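PDB 3KV1: transcriptional repressor from Vibrio fischeri, which probably binds a sugar or sugar-like effector and couples this to control of DNA binding, as a member of the SorC family of transcriptional regulators. Local coordinates for residues A[43-48]-A[151-156]; A[213-218]-A[243-248]. All blocks are in the same frame, centred on the assembly; numbering follows the deposited sequence. Where two conformers were deposited one is given.

Contact 1 of 2, residues A[43-48]-A[151-156]; sequences ALVSSY and FALVGI
Helix 34-52 passes over the strand that holds Leu153, with the Val45 and Leu153 CA atoms 9.1 Å apart at the closest point and those of Tyr48 and Phe151 already 11.2 Å apart. At that spacing the backbones exchange no hydrogen bonds, and the contact is made by the ends of four buried side chains. Val45 sends CG1, anti to its backbone N (chi1 175°), down to Leu153 CD1 at 3.7 Å. The short branched valine suits the place where helix and strand are nearest, while the longer leucine, whose CB does not aim straight at the helix, brings a methyl across with its tip. One helical turn on, where the gap is wider, two aromatic residues bridge it. Tyr48 extends its ring until OH reaches the rim of Phe151 at CE2, 3.5 Å away and close to the plane of that ring. Tyr48 CE2 continues the van der Waals contact, 3.9 Å from Phe151 CE2, the two side chains lying at a slant to each other. Around this contact, Tyr48 also touches Leu26 of strand 24-28 and Val225 of strand 223-227, and Val45 rests on Ala250. Helix 34-52 is thus the crossover of a parallel beta-alpha-beta unit in a Rossmann-like sheet: it leads from strand 24-28 to strand 58-61 and covers strands 248-252, 223-227 and 151-158 on the way.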
ATOM      1  N   ALA A  43      23.271  -7.709   7.772  1.00 20.25           N
ATOM      2  CA  ALA A  43      24.378  -6.781   7.519  1.00 21.90           C
ATOM      3  C   ALA A  43      25.083  -7.106   6.207  1.00 21.39           C
ATOM      4  O   ALA A  43      25.478  -6.216   5.443  1.00 21.59           O
ATOM      5  CB  ALA A  43      25.402  -6.798   8.684  1.00 24.56           C
ATOM      6  N   LEU A  44      25.232  -8.390   5.932  1.00 18.87           N
ATOM      7  CA  LEU A  44      25.961  -8.784   4.748  1.00 21.56           C
ATOM      8  C   LEU A  44      25.076  -8.499   3.541  1.00 21.61           C
ATOM      9  O   LEU A  44      25.566  -8.074   2.495  1.00 20.79           O
ATOM     10  CB  LEU A  44      26.257 -10.287   4.809  1.00 19.45           C
ATOM     11  CG  LEU A  44      27.176 -10.689   5.982  1.00 20.24           C
ATOM     12  CD1 LEU A  44      27.376 -12.206   5.936  1.00 24.04           C
ATOM     13  CD2 LEU A  44      28.518  -9.957   5.914  1.00 26.57           C
ATOM     14  N   VAL A  45      23.785  -8.754   3.682  1.00 18.29           N
ATOM     15  CA  VAL A  45      22.872  -8.483   2.541  1.00 19.23           C
ATOM     16  C   VAL A  45      22.784  -6.971   2.246  1.00 20.87           C
ATOM     17  O   VAL A  45      22.740  -6.547   1.072  1.00 19.86           O
ATOM     18  CB  VAL A  45      21.474  -9.070   2.795  1.00 18.57           C
ATOM     19  CG1 VAL A  45      20.510  -8.655   1.656  1.00 17.66           C
ATOM     20  CG2 VAL A  45      21.574 -10.591   2.891  1.00 19.15           C
ATOM     21  N   SER A  46      22.777  -6.154   3.302  0.73 17.29           N
ATOM     22  CA  SER A  46      22.714  -4.679   3.166  0.73 20.96           C
ATOM     23  C   SER A  46      23.898  -4.155   2.347  0.73 22.31           C
ATOM     24  O   SER A  46      23.752  -3.298   1.459  0.73 23.55           O
ATOM     25  CB  SER A  46      22.704  -3.998   4.542  0.73 21.02           C
ATOM     26  OG  SER A  46      22.653  -2.567   4.424  0.73 19.81           O
ATOM     27  N   SER A  47      25.078  -4.669   2.667  1.00 24.66           N
ATOM     28  CA  SER A  47      26.279  -4.293   1.960  1.00 24.99           C
ATOM     29  C   SER A  47      26.255  -4.761   0.507  1.00 24.46           C
ATOM     30  O   SER A  47      26.654  -4.008  -0.395  1.00 24.84           O
ATOM     31  CB  SER A  47      27.512  -4.839   2.678  1.00 29.03           C
ATOM     32  OG  SER A  47      28.636  -4.502   1.908  1.00 36.33           O
ATOM     33  N   TYR A  48      25.807  -5.998   0.283  1.00 20.55           N
ATOM     34  CA  TYR A  48      25.659  -6.536  -1.069  1.00 22.97           C
ATOM     35  C   TYR A  48      24.725  -5.615  -1.889  1.00 22.19           C
ATOM     36  O   TYR A  48      25.048  -5.247  -3.019  1.00 21.33           O
ATOM     37  CB  TYR A  48      25.151  -8.001  -1.036  1.00 20.75           C
ATOM     38  CG  TYR A  48      24.646  -8.498  -2.386  1.00 20.24           C
ATOM     39  CD1 TYR A  48      25.516  -9.059  -3.312  1.00 23.99           C
ATOM     40  CD2 TYR A  48      23.303  -8.390  -2.718  1.00 22.97           C
ATOM     41  CE1 TYR A  48      25.036  -9.501  -4.561  1.00 23.43           C
ATOM     42  CE2 TYR A  48      22.822  -8.834  -3.933  1.00 26.59           C
ATOM     43  CZ  TYR A  48      23.695  -9.368  -4.849  1.00 23.14           C
ATOM     44  OH  TYR A  48      23.184  -9.776  -6.070  1.00 27.04           O
ATOM     45  N   PHE A 151      16.487  -7.904  -8.847  1.00 17.41           N
ATOM     46  CA  PHE A 151      16.734  -8.626  -7.591  1.00 17.66           C
ATOM     47  C   PHE A 151      15.436  -9.067  -6.960  1.00 15.07           C
ATOM     48  O   PHE A 151      14.406  -8.441  -7.196  1.00 16.20           O
ATOM     49  CB  PHE A 151      17.393  -7.708  -6.549  1.00 18.89           C
ATOM     50  CG  PHE A 151      18.705  -7.120  -7.003  1.00 21.37           C
ATOM     51  CD1 PHE A 151      18.723  -5.949  -7.792  1.00 22.24           C
ATOM     52  CD2 PHE A 151      19.905  -7.715  -6.615  1.00 22.67           C
ATOM     53  CE1 PHE A 151      19.922  -5.407  -8.222  1.00 18.59           C
ATOM     54  CE2 PHE A 151      21.129  -7.171  -7.048  1.00 23.69           C
ATOM     55  CZ  PHE A 151      21.119  -6.009  -7.845  1.00 18.85           C
ATOM     56  N   ALA A 152      15.513 -10.093  -6.090  1.00 18.32           N
ATOM     57  CA  ALA A 152      14.418 -10.379  -5.163  1.00 16.91           C
ATOM     58  C   ALA A 152      15.046 -10.515  -3.793  1.00 16.27           C
ATOM     59  O   ALA A 152      16.176 -11.008  -3.673  1.00 19.47           O
ATOM     60  CB  ALA A 152      13.654 -11.686  -5.560  1.00 17.49           C
ATOM     61  N   LEU A 153      14.353 -10.057  -2.763  1.00 15.36           N
ATOM     62  CA  LEU A 153      14.881 -10.172  -1.415  1.00 15.90           C
ATOM     63  C   LEU A 153      13.844 -11.001  -0.648  1.00 16.64           C
ATOM     64  O   LEU A 153      12.726 -10.557  -0.410  1.00 18.66           O
ATOM     65  CB  LEU A 153      15.060  -8.755  -0.859  1.00 19.08           C
ATOM     66  CG  LEU A 153      15.546  -8.650   0.572  1.00 24.72           C
ATOM     67  CD1 LEU A 153      16.994  -9.188   0.629  1.00 32.88           C
ATOM     68  CD2 LEU A 153      15.490  -7.174   0.934  1.00 22.61           C
ATOM     69  N   VAL A 154      14.179 -12.247  -0.337  1.00 16.44           N
ATOM     70  CA  VAL A 154      13.167 -13.118   0.253  1.00 16.95           C
ATOM     71  C   VAL A 154      13.735 -13.910   1.419  1.00 18.50           C
ATOM     72  O   VAL A 154      14.947 -14.190   1.471  1.00 19.93           O
ATOM     73  CB  VAL A 154      12.632 -14.098  -0.811  1.00 17.94           C
ATOM     74  CG1 VAL A 154      11.754 -13.368  -1.854  1.00 23.43           C
ATOM     75  CG2 VAL A 154      13.816 -14.860  -1.496  1.00 20.74           C
ATOM     76  N   GLY A 155      12.870 -14.290   2.345  1.00 17.45           N
ATOM     77  CA  GLY A 155      13.307 -15.142   3.439  1.00 17.79           C
ATOM     78  C   GLY A 155      12.897 -16.559   3.116  1.00 18.51           C
ATOM     79  O   GLY A 155      11.983 -16.773   2.308  1.00 18.52           O
ATOM     80  N   ILE A 156      13.558 -17.548   3.727  1.00 19.88           N
ATOM     81  CA  ILE A 156      13.111 -18.933   3.574  1.00 16.88           C
ATOM     82  C   ILE A 156      12.472 -19.295   4.910  1.00 20.10           C
ATOM     83  O   ILE A 156      13.145 -19.264   5.953  1.00 23.76           O
ATOM     84  CB  ILE A 156      14.288 -19.888   3.317  1.00 18.62           C
ATOM     85  CG1 ILE A 156      15.064 -19.439   2.069  1.00 21.59           C
ATOM     86  CG2 ILE A 156      13.770 -21.370   3.203  1.00 22.37           C
ATOM     87  CD1 ILE A 156      16.438 -20.158   1.888  1.00 28.72           C
TER

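Contact 2 of 2, residues A[213-218]-A[243-248]; sequences LEMEDL and TGVIDV
Water 1 joins the carbonyls of Leu218 and Val245, standing 2.6 Å from Leu218 O and 2.6 Å from Val245 O, so that one water serves two backbone oxygens; other acceptors nearby probably compete for its protons. Beside this bridge the contact is apolar. Val245 is the wedge: its CB meets Leu218 CB at 4.0 Å, and CG1, anti to the carbonyl carbon (chi1 -53°), comes within 3.8 Å of Met215 O. Met215, a selenomethionine in this crystal, bends at chi2 (75°) and chi3, which carries SE over to Thr243 CG2 at 4.0 Å; its flexible chain crosses both Thr243 and Val245 at about a right angle. Threonine does two jobs here, since its methyl packs while OG1 accepts Val245 N at 3.2 Å in an ST turn and also bonds to Ala240 O. Gly244 is the first residue after helix 234-242 to leave helical angles, its positive phi being easy for glycine. On the other segment Asp217 OD2 accepts N of the N-cap residue Glu214 at 2.9 Å, on the anti side, 30° out of the carboxylate plane; Asp217 OD1 forms a salt bridge with Arg147. Met215 and Leu218 also touch Ile189 of strand 185-189, and Thr243 touches Phe195. The contact therefore packs helix 215-219, which leads into strand 223-227, against the loop linking helix 234-242 to the adjacent parallel strand 248-252.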
ATOM      1  N   LEU A 213       3.826 -13.207  -6.063  1.00 20.10           N
ATOM      2  CA  LEU A 213       4.597 -13.973  -7.059  1.00 22.41           C
ATOM      3  C   LEU A 213       4.594 -15.483  -6.828  1.00 22.54           C
ATOM      4  O   LEU A 213       4.139 -15.974  -5.794  1.00 22.71           O
ATOM      5  CB  LEU A 213       6.051 -13.497  -7.086  1.00 21.25           C
ATOM      6  CG  LEU A 213       6.321 -12.058  -7.557  1.00 22.96           C
ATOM      7  CD1 LEU A 213       7.825 -11.884  -7.586  1.00 27.35           C
ATOM      8  CD2 LEU A 213       5.708 -11.789  -8.939  1.00 24.32           C
ATOM      9  N   GLU A 214       5.086 -16.224  -7.819  1.00 23.43           N
ATOM     10  CA  GLU A 214       5.248 -17.675  -7.688  1.00 24.68           C
ATOM     11  C   GLU A 214       6.667 -18.119  -8.027  1.00 24.85           C
ATOM     12  O   GLU A 214       7.504 -17.322  -8.470  1.00 24.04           O
ATOM     13  CB  GLU A 214       4.236 -18.420  -8.570  1.00 29.86           C
ATOM     14  CG  GLU A 214       4.349 -18.096 -10.044  1.00 33.74           C
ATOM     15  CD  GLU A 214       3.321 -18.841 -10.882  1.00 49.27           C
ATOM     16  OE1 GLU A 214       2.201 -18.320 -11.050  1.00 49.88           O
ATOM     17  OE2 GLU A 214       3.629 -19.953 -11.361  1.00 55.00           O
HETATM   18  N   MSE A 215       6.928 -19.404  -7.813  1.00 24.85           N
HETATM   19  CA  MSE A 215       8.284 -19.948  -7.986  1.00 22.21           C
HETATM   20  C   MSE A 215       8.849 -19.685  -9.382  1.00 23.66           C
HETATM   21  O   MSE A 215      10.011 -19.326  -9.528  1.00 24.59           O
HETATM   22  CB  MSE A 215       8.290 -21.463  -7.731  1.00 24.26           C
HETATM   23  CG  MSE A 215       9.698 -21.983  -7.581  1.00 27.00           C
HETATM   24 SE   MSE A 215      10.353 -21.449  -5.839  0.63 29.74          SE
HETATM   25  CE  MSE A 215       9.082 -22.377  -4.699  1.00 36.84           C
ATOM     26  N   GLU A 216       8.029 -19.841 -10.409  1.00 23.89           N
ATOM     27  CA  GLU A 216       8.519 -19.603 -11.767  1.00 29.95           C
ATOM     28  C   GLU A 216       8.959 -18.152 -12.006  1.00 30.06           C
ATOM     29  O   GLU A 216       9.828 -17.887 -12.834  1.00 32.11           O
ATOM     30  CB  GLU A 216       7.482 -20.025 -12.803  1.00 36.19           C
ATOM     31  CG  GLU A 216       8.054 -20.179 -14.197  1.00 47.81           C
ATOM     32  CD  GLU A 216       9.129 -21.269 -14.298  1.00 53.05           C
ATOM     33  OE1 GLU A 216       9.173 -22.190 -13.447  1.00 54.62           O
ATOM     34  OE2 GLU A 216       9.936 -21.204 -15.246  1.00 57.54           O
ATOM     35  N   ASP A 217       8.341 -17.206 -11.307  1.00 26.33           N
ATOM     36  CA  ASP A 217       8.782 -15.815 -11.407  1.00 25.24           C
ATOM     37  C   ASP A 217      10.166 -15.696 -10.813  1.00 26.78           C
ATOM     38  O   ASP A 217      11.038 -15.051 -11.389  1.00 24.09           O
ATOM     39  CB  ASP A 217       7.845 -14.865 -10.662  1.00 23.79           C
ATOM     40  CG  ASP A 217       6.421 -14.914 -11.189  1.00 33.06           C
ATOM     41  OD1 ASP A 217       6.224 -14.977 -12.429  1.00 34.43           O
ATOM     42  OD2 ASP A 217       5.501 -14.901 -10.352  1.00 30.25           O
ATOM     43  N   LEU A 218      10.385 -16.302  -9.645  1.00 21.19           N
ATOM     44  CA  LEU A 218      11.700 -16.208  -9.025  1.00 19.93           C
ATOM     45  C   LEU A 218      12.749 -16.876  -9.924  1.00 22.24           C
ATOM     46  O   LEU A 218      13.916 -16.469  -9.941  1.00 23.03           O
ATOM     47  CB  LEU A 218      11.732 -16.892  -7.628  1.00 19.28           C
ATOM     48  CG  LEU A 218      11.012 -16.189  -6.477  1.00 24.33           C
ATOM     49  CD1 LEU A 218      11.115 -17.022  -5.141  1.00 21.03           C
ATOM     50  CD2 LEU A 218      11.549 -14.762  -6.256  1.00 26.49           C
ATOM     51  N   THR A 243      15.165 -25.903  -5.327  1.00 23.02           N
ATOM     52  CA  THR A 243      14.244 -25.403  -6.355  1.00 22.55           C
ATOM     53  C   THR A 243      15.020 -24.826  -7.506  1.00 25.21           C
ATOM     54  O   THR A 243      14.484 -24.672  -8.592  1.00 28.19           O
ATOM     55  CB  THR A 243      13.368 -24.233  -5.877  1.00 22.38           C
ATOM     56  OG1 THR A 243      14.214 -23.117  -5.558  1.00 23.03           O
ATOM     57  CG2 THR A 243      12.543 -24.635  -4.686  1.00 24.56           C
ATOM     58  N   GLY A 244      16.265 -24.450  -7.244  1.00 25.88           N
ATOM     59  CA  GLY A 244      17.135 -23.864  -8.251  1.00 26.43           C
ATOM     60  C   GLY A 244      16.981 -22.359  -8.436  1.00 31.25           C
ATOM     61  O   GLY A 244      17.670 -21.756  -9.267  1.00 31.36           O
ATOM     62  N   VAL A 245      16.076 -21.722  -7.697  1.00 24.37           N
ATOM     63  CA  VAL A 245      15.848 -20.300  -7.995  1.00 20.68           C
ATOM     64  C   VAL A 245      16.780 -19.333  -7.296  1.00 22.37           C
ATOM     65  O   VAL A 245      16.798 -18.129  -7.649  1.00 22.42           O
ATOM     66  CB  VAL A 245      14.396 -19.863  -7.747  1.00 23.55           C
ATOM     67  CG1 VAL A 245      13.421 -20.777  -8.490  1.00 26.76           C
ATOM     68  CG2 VAL A 245      14.098 -19.863  -6.266  1.00 22.82           C
ATOM     69  N   ILE A 246      17.538 -19.808  -6.316  1.00 25.88           N
ATOM     70  CA  ILE A 246      18.328 -18.888  -5.492  1.00 22.37           C
ATOM     71  C   ILE A 246      19.660 -18.546  -6.130  1.00 22.83           C
ATOM     72  O   ILE A 246      20.362 -19.452  -6.618  1.00 23.67           O
ATOM     73  CB  ILE A 246      18.553 -19.476  -4.115  1.00 22.24           C
ATOM     74  CG1 ILE A 246      17.207 -19.632  -3.420  1.00 24.92           C
ATOM     75  CG2 ILE A 246      19.453 -18.552  -3.281  1.00 23.35           C
ATOM     76  CD1 ILE A 246      17.339 -20.334  -2.072  1.00 26.09           C
ATOM     77  N   ASP A 247      19.988 -17.254  -6.171  1.00 23.16           N
ATOM     78  CA  ASP A 247      21.285 -16.841  -6.692  1.00 23.06           C
ATOM     79  C   ASP A 247      22.281 -16.434  -5.607  1.00 24.72           C
ATOM     80  O   ASP A 247      23.493 -16.666  -5.736  1.00 22.70           O
ATOM     81  CB  ASP A 247      21.073 -15.741  -7.697  1.00 22.32           C
ATOM     82  CG  ASP A 247      20.087 -16.164  -8.775  1.00 32.01           C
ATOM     83  OD1 ASP A 247      20.446 -17.115  -9.522  1.00 32.24           O
ATOM     84  OD2 ASP A 247      18.950 -15.604  -8.844  1.00 24.42           O
ATOM     85  N   VAL A 248      21.780 -15.791  -4.557  1.00 20.72           N
ATOM     86  CA  VAL A 248      22.646 -15.377  -3.465  1.00 20.25           C
ATOM     87  C   VAL A 248      22.062 -15.916  -2.146  1.00 23.47           C
ATOM     88  O   VAL A 248      20.908 -15.608  -1.801  1.00 22.92           O
ATOM     89  CB  VAL A 248      22.705 -13.855  -3.389  1.00 22.80           C
ATOM     90  CG1 VAL A 248      23.522 -13.406  -2.182  1.00 24.52           C
ATOM     91  CG2 VAL A 248      23.270 -13.239  -4.705  1.00 22.49           C
TER
HETATM   92  O   HOH W   1      16.432 -17.225 -10.047  1.00 29.99           O

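Overall arrangement
Along the chain the two contacts follow in series: contact 1 closes a long loop of 102 residues between helix 34-52 and strand 151-158, and only afterwards does contact 2 close its own, of 24 residues, around strand 223-227 and helix 234-242. Neither loop encloses or crosses the other. Their centres lie 14 Å apart, and they meet through packing: Tyr48 OH is 3.7 Å from Val248 CG2, and Ala152 CB is 3.8 Å from Leu218 CD2. Contact 1 fixes a crossover helix over the parallel part of the mixed sheet, whereas contact 2 ties together the approaches to two neighbouring strands of that part, 223-227 and 248-252.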